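Local coordinates for GH127 beta-L-arabinofuranoside (Geobacillus stearothermophilus, PDB 4QK0), which probably hydrolyses beta-L-arabinofuranosides, releasing L-arabinose, as a glycoside hydrolase of family 127, at residues Gln114-Leu119 against Gly129-Asn134. Numbering follows the deposited sequence. Where two conformers were deposited one is given.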
loop_
_atom_site.group_PDB
_atom_site.type_symbol
_atom_site.label_atom_id
_atom_site.label_comp_id
_atom_site.label_asym_id
_atom_site.label_seq_id
_atom_site.Cartn_x
_atom_site.Cartn_y
_atom_site.Cartn_z
ATOM N N GLN A 114 6.549 -2.035 -45.584
ATOM C CA GLN A 114 5.538 -2.135 -46.626
ATOM C C GLN A 114 5.805 -1.063 -47.699
ATOM O O GLN A 114 6.475 -0.083 -47.446
ATOM C CB GLN A 114 4.132 -2.014 -46.014
ATOM C CG GLN A 114 3.732 -3.258 -45.200
ATOM C CD GLN A 114 2.333 -3.164 -44.599
ATOM O OE1 GLN A 114 1.510 -2.357 -45.029
ATOM N NE2 GLN A 114 2.056 -3.997 -43.567
ATOM N N PRO A 115 5.277 -1.255 -48.902
ATOM C CA PRO A 115 5.472 -0.271 -49.961
ATOM C C PRO A 115 4.983 1.135 -49.610
ATOM O O PRO A 115 5.483 2.097 -50.147
ATOM C CB PRO A 115 4.626 -0.824 -51.116
ATOM C CG PRO A 115 4.410 -2.268 -50.812
ATOM C CD PRO A 115 4.446 -2.397 -49.324
ATOM N N ASP A 116 3.958 1.261 -48.771
ATOM C CA ASP A 116 3.457 2.608 -48.462
ATOM C C ASP A 116 4.239 3.281 -47.335
ATOM O O ASP A 116 3.965 4.418 -47.034
ATOM C CB ASP A 116 1.951 2.600 -48.158
ATOM C CG ASP A 116 1.588 1.759 -46.932
ATOM O OD1 ASP A 116 2.502 1.356 -46.202
ATOM O OD2 ASP A 116 0.373 1.528 -46.726
ATOM N N GLY A 117 5.254 2.610 -46.784
ATOM C CA GLY A 117 6.042 3.169 -45.691
ATOM C C GLY A 117 5.778 2.583 -44.274
ATOM O O GLY A 117 6.645 2.636 -43.425
ATOM N N TYR A 118 4.652 1.925 -44.081
ATOM C CA TYR A 118 4.328 1.239 -42.819
ATOM C C TYR A 118 5.328 0.144 -42.460
ATOM O O TYR A 118 5.655 -0.707 -43.284
ATOM C CB TYR A 118 2.942 0.644 -42.929
ATOM C CG TYR A 118 2.375 0.151 -41.638
ATOM C CD1 TYR A 118 1.881 1.049 -40.686
ATOM C CD2 TYR A 118 2.185 -1.217 -41.416
ATOM C CE1 TYR A 118 1.297 0.599 -39.498
ATOM C CE2 TYR A 118 1.607 -1.683 -40.246
ATOM C CZ TYR A 118 1.169 -0.773 -39.274
ATOM O OH TYR A 118 0.626 -1.209 -38.096
ATOM N N LEU A 119 5.824 0.208 -41.223
ATOM C CA LEU A 119 6.766 -0.771 -40.682
ATOM C C LEU A 119 6.308 -1.217 -39.270
ATOM O O LEU A 119 6.527 -0.505 -38.239
ATOM C CB LEU A 119 8.122 -0.142 -40.537
ATOM C CG LEU A 119 9.389 -0.985 -40.690
ATOM C CD1 LEU A 119 10.490 -0.396 -39.857
ATOM C CD2 LEU A 119 9.241 -2.450 -40.407
ATOM N N GLY A 129 -3.895 -6.039 -42.160
ATOM C CA GLY A 129 -5.077 -5.234 -42.473
ATOM C C GLY A 129 -5.767 -4.537 -41.308
ATOM O O GLY A 129 -6.609 -3.671 -41.528
ATOM N N LYS A 130 -5.384 -4.840 -40.068
ATOM C CA LYS A 130 -6.051 -4.248 -38.881
ATOM C C LYS A 130 -5.324 -3.021 -38.318
ATOM O O LYS A 130 -5.657 -2.554 -37.222
ATOM C CB LYS A 130 -6.191 -5.309 -37.783
ATOM C CG LYS A 130 -7.470 -6.127 -37.827
ATOM C CD LYS A 130 -8.058 -6.229 -39.216
ATOM C CE LYS A 130 -9.257 -7.168 -39.281
ATOM N NZ LYS A 130 -8.835 -8.591 -39.382
ATOM N N ARG A 131 -4.381 -2.464 -39.087
ATOM C CA ARG A 131 -3.613 -1.340 -38.658
ATOM C C ARG A 131 -4.451 -0.103 -38.349
ATOM O O ARG A 131 -5.552 0.109 -38.862
ATOM C CB ARG A 131 -2.483 -1.012 -39.618
ATOM C CG ARG A 131 -2.898 -0.526 -41.006
ATOM C CD ARG A 131 -1.688 -0.478 -41.919
ATOM N NE ARG A 131 -2.070 -0.024 -43.243
ATOM C CZ ARG A 131 -1.244 0.249 -44.265
ATOM N NH1 ARG A 131 0.065 0.159 -44.164
ATOM N NH2 ARG A 131 -1.776 0.678 -45.416
ATOM N N TRP A 132 -3.947 0.647 -37.390
ATOM C CA TRP A 132 -4.584 1.882 -36.969
ATOM C C TRP A 132 -5.981 1.754 -36.357
ATOM O O TRP A 132 -6.717 2.720 -36.335
ATOM C CB TRP A 132 -4.672 2.860 -38.158
ATOM C CG TRP A 132 -3.403 3.099 -38.991
ATOM C CD1 TRP A 132 -3.324 3.108 -40.355
ATOM C CD2 TRP A 132 -2.090 3.430 -38.506
ATOM N NE1 TRP A 132 -2.023 3.430 -40.762
ATOM C CE2 TRP A 132 -1.258 3.643 -39.642
ATOM C CE3 TRP A 132 -1.530 3.570 -37.231
ATOM C CZ2 TRP A 132 0.090 3.992 -39.523
ATOM C CZ3 TRP A 132 -0.177 3.909 -37.114
ATOM C CH2 TRP A 132 0.623 4.102 -38.257
HETATM N N MSE A 133 -6.355 0.598 -35.859
HETATM C CA MSE A 133 -7.678 0.434 -35.253
HETATM C C MSE A 133 -7.635 0.446 -33.727
HETATM O O MSE A 133 -8.662 0.494 -33.072
HETATM C CB MSE A 133 -8.348 -0.851 -35.769
HETATM C CG MSE A 133 -8.613 -0.831 -37.284
HETATM SE SE MSE A 133 -9.900 0.545 -37.888
HETATM C CE MSE A 133 -8.838 1.780 -38.976
ATOM N N ASN A 134 -6.441 0.389 -33.137
ATOM C CA ASN A 134 -6.282 0.460 -31.686
ATOM C C ASN A 134 -5.018 1.191 -31.278
ATOM O O ASN A 134 -4.034 0.629 -30.777
ATOM C CB ASN A 134 -6.341 -0.924 -31.014
ATOM C CG ASN A 134 -6.535 -0.808 -29.501
ATOM O OD1 ASN A 134 -6.311 0.251 -28.896
ATOM N ND2 ASN A 134 -6.958 -1.896 -28.888
#
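Arg131 reaches across to Asp116 in a salt bridge that joins two loops flanking the short helix 122-126 within the GH127 catalytic domain, an (alpha/alpha)6 barrel of the six-hairpin clan. The arginine grips end-on, with both terminal nitrogens on one oxygen: NH2 lies 2.7 Å from Asp116 OD2 and NH1 2.9 Å from the same OD2, the latter on the syn lone pair. Carboxylate and guanidinium planes differ by only 17°, nearly coplanar, the carboxylate at the guanidinium edge. Asp116 OD1 takes the backbone N of Tyr118 at 3.1 Å with a fairly straight N-H (166°), and a weak, long bond from Arg131 NH1 (3.4 Å). This Asx turn overlaps a type I beta turn from Gln114 to Gly117, consistent with an orientation in which OD2 faces Arg131. Gln114 OE1 lies 3.0 Å from Arg131 NH1, at too poor an angle for a hydrogen bond, while Gln114 NE2 bonds Thr124 OG1.

Extended from CG to NE, the Arg131 chain runs over one face of the Tyr118 ring, placing CD 3.7 Å from the ring centroid in a CH-pi contact and CZ 4.9 Å from it in an off-centre cation-pi position. Glu140 OE1 is the partner of both Tyr118 OH and Trp132 N, while Trp132 NE1 pairs with Tyr173 OH. The tyrosine edge meets the indole face in an offset edge-to-face pair, planes at 76°, with Tyr118 CE1 3.6 Å from Trp132 CZ2.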